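Local coordinates for IPT/TIG domain-containing protein BACOVA_02650 (Bacteroides ovatus, PDB 5E7H), which binds polysaccharide at the cell surface and probably captures xyloglucan before its import into the periplasm, this chain holding an IPT/TIG domain and the xyloglucan-binding domain, at residues L162-F167 with F177-C182; A187-Y192 with C210-S215; I234-T239 with D253-V258. One frame throughout, in Å; residues are numbered along the deposited sequence.

Contact 1: residues L162-F167 with F177-C182; sequences LQFECF and FQIAMC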
# COMPACT_ATOMS: atom_id res chain seq x y z
N LEU A 162 3.19 -3.09 -8.02
CA LEU A 162 3.78 -2.59 -6.79
C LEU A 162 2.69 -1.91 -5.99
O LEU A 162 2.03 -1.00 -6.49
CB LEU A 162 4.90 -1.59 -7.08
CG LEU A 162 5.54 -0.92 -5.87
CD1 LEU A 162 6.36 -1.92 -5.07
CD2 LEU A 162 6.39 0.24 -6.31
N GLN A 163 2.50 -2.36 -4.75
CA GLN A 163 1.54 -1.76 -3.83
C GLN A 163 2.30 -1.22 -2.64
O GLN A 163 3.36 -1.74 -2.27
CB GLN A 163 0.51 -2.76 -3.33
CG GLN A 163 -0.46 -3.28 -4.32
CD GLN A 163 -1.46 -4.21 -3.66
OE1 GLN A 163 -1.16 -4.88 -2.66
NE2 GLN A 163 -2.65 -4.26 -4.21
N PHE A 164 1.73 -0.23 -1.98
CA PHE A 164 2.29 0.26 -0.72
C PHE A 164 1.21 1.05 -0.03
O PHE A 164 0.25 1.46 -0.67
CB PHE A 164 3.54 1.14 -0.93
CG PHE A 164 3.38 2.25 -1.93
CD1 PHE A 164 3.62 2.04 -3.29
CD2 PHE A 164 3.04 3.54 -1.52
CE1 PHE A 164 3.49 3.08 -4.22
CE2 PHE A 164 2.92 4.57 -2.44
CZ PHE A 164 3.13 4.34 -3.78
N GLU A 165 1.38 1.25 1.26
CA GLU A 165 0.47 2.10 2.01
C GLU A 165 1.06 3.48 2.05
O GLU A 165 2.28 3.65 2.16
CB GLU A 165 0.26 1.56 3.41
CG GLU A 165 -1.19 1.32 3.78
CD GLU A 165 -1.88 0.28 2.92
OE1 GLU A 165 -3.13 0.22 2.97
OE2 GLU A 165 -1.21 -0.51 2.24
N CYS A 166 0.19 4.48 1.99
CA CYS A 166 0.61 5.88 1.96
C CYS A 166 -0.34 6.73 2.79
O CYS A 166 -1.56 6.51 2.76
CB CYS A 166 0.65 6.36 0.53
SG CYS A 166 1.31 8.02 0.31
N PHE A 167 0.20 7.68 3.54
CA PHE A 167 -0.59 8.66 4.27
C PHE A 167 -0.17 10.04 3.82
O PHE A 167 1.00 10.39 3.93
CB PHE A 167 -0.37 8.50 5.79
CG PHE A 167 -1.15 9.50 6.63
CD1 PHE A 167 -0.77 10.84 6.69
CD2 PHE A 167 -2.20 9.08 7.42
CE1 PHE A 167 -1.48 11.76 7.48
CE2 PHE A 167 -2.90 9.99 8.23
CZ PHE A 167 -2.53 11.32 8.25
N PHE A 177 6.75 12.43 -6.72
CA PHE A 177 7.63 11.35 -6.32
C PHE A 177 8.13 10.55 -7.50
O PHE A 177 7.44 10.39 -8.51
CB PHE A 177 6.90 10.40 -5.35
CG PHE A 177 6.59 11.03 -4.03
CD1 PHE A 177 7.50 10.98 -2.98
CD2 PHE A 177 5.41 11.74 -3.84
CE1 PHE A 177 7.23 11.60 -1.77
CE2 PHE A 177 5.13 12.34 -2.62
CZ PHE A 177 6.05 12.28 -1.59
N GLN A 178 9.36 10.09 -7.36
CA GLN A 178 9.97 9.11 -8.26
C GLN A 178 10.15 7.81 -7.48
O GLN A 178 10.61 7.82 -6.35
CB GLN A 178 11.33 9.61 -8.78
CG GLN A 178 12.09 8.58 -9.60
CD GLN A 178 13.48 9.00 -9.97
OE1 GLN A 178 14.02 9.99 -9.48
NE2 GLN A 178 14.07 8.23 -10.86
N ILE A 179 9.78 6.69 -8.09
CA ILE A 179 10.09 5.36 -7.53
C ILE A 179 10.95 4.63 -8.56
O ILE A 179 10.57 4.49 -9.74
CB ILE A 179 8.83 4.55 -7.21
CG1 ILE A 179 7.95 5.31 -6.20
CG2 ILE A 179 9.23 3.18 -6.67
CD1 ILE A 179 6.61 4.62 -5.85
N ALA A 180 12.13 4.19 -8.13
CA ALA A 180 13.10 3.53 -9.00
C ALA A 180 13.52 2.22 -8.35
O ALA A 180 13.54 2.11 -7.13
CB ALA A 180 14.30 4.40 -9.24
N MET A 181 13.85 1.23 -9.18
CA MET A 181 14.40 -0.04 -8.70
C MET A 181 15.64 -0.43 -9.49
O MET A 181 15.76 -0.15 -10.69
CB MET A 181 13.35 -1.14 -8.81
CG MET A 181 12.19 -1.01 -7.85
SD MET A 181 10.99 -2.29 -8.20
CE MET A 181 9.79 -1.90 -6.94
N CYS A 182 16.56 -1.10 -8.81
CA CYS A 182 17.77 -1.69 -9.41
C CYS A 182 18.66 -0.68 -10.13
O CYS A 182 19.40 -1.02 -11.06
CB CYS A 182 17.40 -2.79 -10.39
SG CYS A 182 16.38 -4.09 -9.68

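Contact 2: residues A187-Y192 with C210-S215; sequences AALNGY and CSVSLS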
# COMPACT_ATOMS: atom_id res chain seq x y z
N ALA A 187 13.94 3.43 -16.33
CA ALA A 187 12.67 2.72 -16.22
C ALA A 187 11.81 3.21 -15.06
O ALA A 187 10.72 2.71 -14.84
CB ALA A 187 12.92 1.22 -16.04
N ALA A 188 12.30 4.21 -14.33
CA ALA A 188 11.60 4.64 -13.12
C ALA A 188 10.26 5.31 -13.36
O ALA A 188 9.99 5.84 -14.44
CB ALA A 188 12.49 5.57 -12.35
N LEU A 189 9.41 5.26 -12.34
CA LEU A 189 8.16 6.00 -12.32
C LEU A 189 8.50 7.41 -11.87
O LEU A 189 9.04 7.59 -10.81
CB LEU A 189 7.16 5.35 -11.39
CG LEU A 189 5.88 6.11 -11.08
CD1 LEU A 189 5.09 6.30 -12.37
CD2 LEU A 189 5.06 5.39 -10.03
N ASN A 190 8.17 8.40 -12.70
CA ASN A 190 8.42 9.79 -12.34
C ASN A 190 7.14 10.59 -12.32
O ASN A 190 6.16 10.23 -12.97
CB ASN A 190 9.42 10.43 -13.30
CG ASN A 190 10.85 10.13 -12.92
OD1 ASN A 190 11.39 10.70 -11.97
ND2 ASN A 190 11.45 9.22 -13.64
N GLY A 191 7.16 11.70 -11.58
CA GLY A 191 6.03 12.61 -11.55
C GLY A 191 4.80 12.08 -10.85
O GLY A 191 3.67 12.54 -11.14
N TYR A 192 4.99 11.16 -9.93
CA TYR A 192 3.88 10.46 -9.28
C TYR A 192 3.34 11.22 -8.09
O TYR A 192 4.09 11.63 -7.21
CB TYR A 192 4.31 9.06 -8.85
CG TYR A 192 3.19 8.25 -8.22
CD1 TYR A 192 2.15 7.78 -8.99
CD2 TYR A 192 3.17 7.99 -6.85
CE1 TYR A 192 1.11 7.05 -8.43
CE2 TYR A 192 2.12 7.25 -6.29
CZ TYR A 192 1.11 6.81 -7.09
OH TYR A 192 0.04 6.10 -6.55
N CYS A 210 -1.86 2.46 -2.31
CA CYS A 210 -1.49 2.90 -3.64
C CYS A 210 -0.98 1.71 -4.43
O CYS A 210 -0.33 0.83 -3.86
CB CYS A 210 -0.39 3.96 -3.59
SG CYS A 210 -0.84 5.44 -2.66
N SER A 211 -1.24 1.70 -5.73
CA SER A 211 -0.87 0.60 -6.60
C SER A 211 -0.44 1.15 -7.95
O SER A 211 -1.12 2.01 -8.51
CB SER A 211 -2.07 -0.35 -6.79
OG SER A 211 -1.69 -1.52 -7.46
N VAL A 212 0.70 0.67 -8.46
CA VAL A 212 1.08 0.95 -9.85
C VAL A 212 1.50 -0.34 -10.56
O VAL A 212 1.99 -1.27 -9.91
CB VAL A 212 2.23 1.98 -9.94
CG1 VAL A 212 1.80 3.32 -9.34
CG2 VAL A 212 3.49 1.49 -9.25
N SER A 213 1.32 -0.41 -11.87
CA SER A 213 1.87 -1.54 -12.61
C SER A 213 3.37 -1.62 -12.36
O SER A 213 4.08 -0.61 -12.37
CB SER A 213 1.61 -1.41 -14.11
OG SER A 213 0.23 -1.56 -14.39
N LEU A 214 3.88 -2.83 -12.14
CA LEU A 214 5.31 -2.96 -11.91
C LEU A 214 6.08 -2.55 -13.17
O LEU A 214 7.21 -2.09 -13.06
CB LEU A 214 5.68 -4.39 -11.49
CG LEU A 214 7.13 -4.61 -11.03
CD1 LEU A 214 7.48 -3.73 -9.82
CD2 LEU A 214 7.38 -6.09 -10.67
N SER A 215 5.47 -2.67 -14.35
CA SER A 215 6.11 -2.23 -15.58
C SER A 215 6.37 -0.72 -15.61
O SER A 215 7.15 -0.25 -16.46
CB SER A 215 5.26 -2.63 -16.79
OG SER A 215 3.99 -1.99 -16.77
O HOH W 1 9.41 1.40 -16.75
O HOH W 2 -1.41 4.77 -8.46

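Contact 3: residues I234-T239 with D253-V258; sequences IGVYAT and DNFRIV. With NA (sodium ion), chain I.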
# COMPACT_ATOMS: atom_id res chain seq x y z
N ILE A 234 15.84 -0.07 -4.08
CA ILE A 234 14.56 0.60 -4.33
C ILE A 234 14.74 1.99 -3.76
O ILE A 234 15.26 2.16 -2.66
CB ILE A 234 13.35 -0.15 -3.71
CG1 ILE A 234 12.06 0.61 -3.99
CG2 ILE A 234 13.55 -0.37 -2.21
CD1 ILE A 234 10.80 -0.15 -3.59
N GLY A 235 14.29 2.99 -4.52
CA GLY A 235 14.47 4.39 -4.12
C GLY A 235 13.17 5.14 -4.27
O GLY A 235 12.43 4.94 -5.23
N VAL A 236 12.88 5.98 -3.29
CA VAL A 236 11.72 6.88 -3.30
C VAL A 236 12.26 8.30 -3.17
O VAL A 236 12.94 8.64 -2.20
CB VAL A 236 10.73 6.55 -2.16
CG1 VAL A 236 9.58 7.55 -2.11
CG2 VAL A 236 10.21 5.11 -2.29
N TYR A 237 11.99 9.14 -4.16
CA TYR A 237 12.62 10.46 -4.24
C TYR A 237 11.56 11.53 -4.43
O TYR A 237 10.75 11.44 -5.34
CB TYR A 237 13.61 10.55 -5.41
CG TYR A 237 14.63 9.43 -5.49
CD1 TYR A 237 14.28 8.20 -6.04
CD2 TYR A 237 15.93 9.62 -5.05
CE1 TYR A 237 15.19 7.19 -6.13
CE2 TYR A 237 16.85 8.60 -5.13
CZ TYR A 237 16.47 7.39 -5.68
OH TYR A 237 17.39 6.36 -5.76
N ALA A 238 11.60 12.57 -3.60
CA ALA A 238 10.65 13.66 -3.72
C ALA A 238 11.34 14.90 -4.28
O ALA A 238 12.43 15.26 -3.86
CB ALA A 238 10.02 13.99 -2.35
N THR A 239 10.68 15.57 -5.23
CA THR A 239 11.16 16.82 -5.80
C THR A 239 9.98 17.77 -5.92
O THR A 239 8.83 17.39 -5.66
CB THR A 239 11.79 16.64 -7.19
OG1 THR A 239 10.84 16.00 -8.06
CG2 THR A 239 13.06 15.81 -7.11
N ASP A 253 4.65 2.86 3.82
CA ASP A 253 5.05 1.60 4.47
C ASP A 253 4.65 0.40 3.62
O ASP A 253 3.81 0.50 2.71
CB ASP A 253 4.41 1.49 5.86
CG ASP A 253 5.18 0.62 6.82
OD1 ASP A 253 6.21 0.02 6.49
OD2 ASP A 253 4.72 0.53 7.99
N ASN A 254 5.26 -0.73 3.93
CA ASN A 254 4.85 -2.05 3.41
C ASN A 254 4.79 -2.10 1.89
O ASN A 254 3.82 -2.54 1.28
CB ASN A 254 3.52 -2.47 4.02
CG ASN A 254 3.68 -2.94 5.43
OD1 ASN A 254 4.68 -3.60 5.77
ND2 ASN A 254 2.73 -2.61 6.28
N PHE A 255 5.88 -1.68 1.27
CA PHE A 255 6.03 -1.90 -0.15
C PHE A 255 5.99 -3.39 -0.41
O PHE A 255 6.63 -4.17 0.31
CB PHE A 255 7.35 -1.31 -0.68
CG PHE A 255 7.42 0.20 -0.60
CD1 PHE A 255 7.01 0.98 -1.68
CD2 PHE A 255 7.90 0.83 0.55
CE1 PHE A 255 7.07 2.37 -1.60
CE2 PHE A 255 7.95 2.22 0.63
CZ PHE A 255 7.53 2.98 -0.45
N ARG A 256 5.27 -3.79 -1.46
CA ARG A 256 5.02 -5.20 -1.74
C ARG A 256 4.76 -5.37 -3.23
O ARG A 256 4.21 -4.49 -3.89
CB ARG A 256 3.84 -5.71 -0.89
CG ARG A 256 2.55 -4.91 -1.04
CD ARG A 256 1.63 -5.13 0.17
NE ARG A 256 0.37 -4.39 0.09
CZ ARG A 256 0.09 -3.25 0.69
NH1 ARG A 256 0.98 -2.59 1.40
NH2 ARG A 256 -1.14 -2.75 0.57
N ILE A 257 5.18 -6.52 -3.75
CA ILE A 257 4.96 -6.87 -5.15
C ILE A 257 3.99 -8.02 -5.17
O ILE A 257 4.26 -9.06 -4.57
CB ILE A 257 6.27 -7.25 -5.89
CG1 ILE A 257 7.20 -6.04 -5.93
CG2 ILE A 257 5.95 -7.76 -7.28
CD1 ILE A 257 8.59 -6.35 -6.48
N VAL A 258 2.85 -7.83 -5.83
CA VAL A 258 1.80 -8.84 -5.87
C VAL A 258 1.31 -9.07 -7.29
O VAL A 258 1.58 -8.27 -8.18
CB VAL A 258 0.60 -8.44 -4.98
CG1 VAL A 258 1.02 -8.29 -3.53
CG2 VAL A 258 -0.02 -7.14 -5.45
NA NA I . 6.53 -0.85 8.96
O HOH W 3 5.00 -2.93 8.52

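Contact 1: residues L162-F167 with F177-C182
Ile179 sends its two arms to two different partners on the facing strand: CD1 goes to the ring of Phe164 and CG2 to the isobutyl end of Leu162. CD1 approaches the far end of the phenyl group at an oblique angle, 3.8 Å from CE1 and 4.1 Å from CZ of Phe164, the two side chains coming from opposite directions. The ring is brought there by a first torsion of 51°, which sets CG of Phe164 between its own backbone N and carbonyl carbon. Leu162 and Ile179 meet tip to tip, with CD2 of Leu162 4.1 Å from CG2 of Ile179. The leucine also faces the end of Met181, whose chain runs out fully extended beyond CG, so that its terminal methyl CE reaches both branches of Leu162 and lies 3.9 Å from CD1. The contact is thus methyl and ring carbon throughout, without a hydrogen bond, and all four touching residues are buried.

The strand axes stay 11.5 Å apart and their directions differ by 129°, a spacing at which side chains rather than backbones meet. On strand 160-168, Glu165 forms a salt bridge with Arg256, and the Phe164 ring also meets that of Phe255, their planes about 30° apart. Strand 176-181 pairs with strand 233-240 in the other sheet. Such end-on packing of apolar side chains between two antiparallel sheets is the hydrophobic core of a beta sandwich, here that of the xyloglucan-binding domain.

Contact 2: residues A187-Y192 with C210-S215
The ring of Tyr192 is met obliquely by a methyl of Val212, while a water lies at its edge, in the plane of the ring. The methyl is CG1, 3.9 Å from CE1 of Tyr192, and the two side chains cross rather than meet end to end. CG of the tyrosine stands anti to the backbone N (chi1 -178°), which carries the hydroxyl across to strand 207-213, where OH comes within 3.7 Å of CB of Cys210. The in-plane water bonds to Tyr192 OH at 2.7 Å and donates to the backbone O of Ser211 at 2.8 Å, joining the phenol to the opposite strand. A weak hydrogen bond from Val195 N also reaches that hydroxyl.

The same CG1 of Val212 touches Leu189, whose CD2 meets it tip to tip at 3.9 Å, so one methyl is shared by a leucine and an aromatic ring. Farther along, a second water donates to both Ala187 O and Ser215 O, at 2.7 and 2.8 Å, bridging the two segments through their backbone carbonyls.

Gly191 and Tyr192 both face Phe177 in a G1 beta bulge, the glycine having positive phi. Strand 189-192 is an outermost strand of its five-stranded sheet and pairs with strand 176-181, while strand 207-213 pairs with strand 160-168 in the facing sheet; the contact therefore joins the sheets along one side of the sandwich.

Contact 3: residues I234-T239 with D253-V258
Phe255 presents the far end of its ring to Val236, with CZ 3.9 Å from CG2 of the valine, the methyl arriving obliquely. Ile234 adds a looser approach from the same strand, its CD1 lying 4.4 Å from CD1 of Phe255, again at a slant to the ring. With CG anti to its carbonyl carbon (chi1 -66°), the phenylalanine ring extends toward strand 233-240, its CZ leading. Apolar packing of these three buried side chains makes up the whole contact.

The residues just before Phe255 serve a metal site. Asp253 binds a sodium ion through both carboxylate oxygens, OD1 at 2.6 Å and OD2 at 2.5 Å. Its OD1 also accepts a hydrogen bond from the backbone N-H of Asn254, N to OD1 2.8 Å, bent to 131° and arriving from above the carboxylate plane. A water on the ion donates to Asn254 OD1, making this amide a second-shell partner, and the backbone oxygens of Asn92, Asn119 and Thr121 complete the site. Arg256 turns back on its own strand, NH1 donating to Asn254 O at 2.8 Å, while its NH2 hydrogen-bonds to OE1 of Gln209.

Strand 233-240 runs between strands 133-142 and 176-181 in the five-stranded sheet. Strand 246-259 belongs to the facing sheet, where strands 89-91, 121-126, 128-129 and 160-168 all pair with it, and Ile90 of strand 89-91 touches both Ile234 and Phe255.

Along the chain the three contacts follow in series, none enclosing or crossing another, and all fall within the xyloglucan-binding domain. Contact 1 closes first, across a short connection of nine residues from one sheet to the other. Contact 2 comes next, returning over 17 residues from the edge strand to strand 207-213, beside strand 160-168. Contact 3 closes last, over 13 residues near the C terminus. Each contact takes one segment from each of the two facing sheets. Contacts 1 and 3 have centres about 3 Å apart and share the middle of the core, whereas the centre of contact 2 lies about 7 Å from that of contact 1.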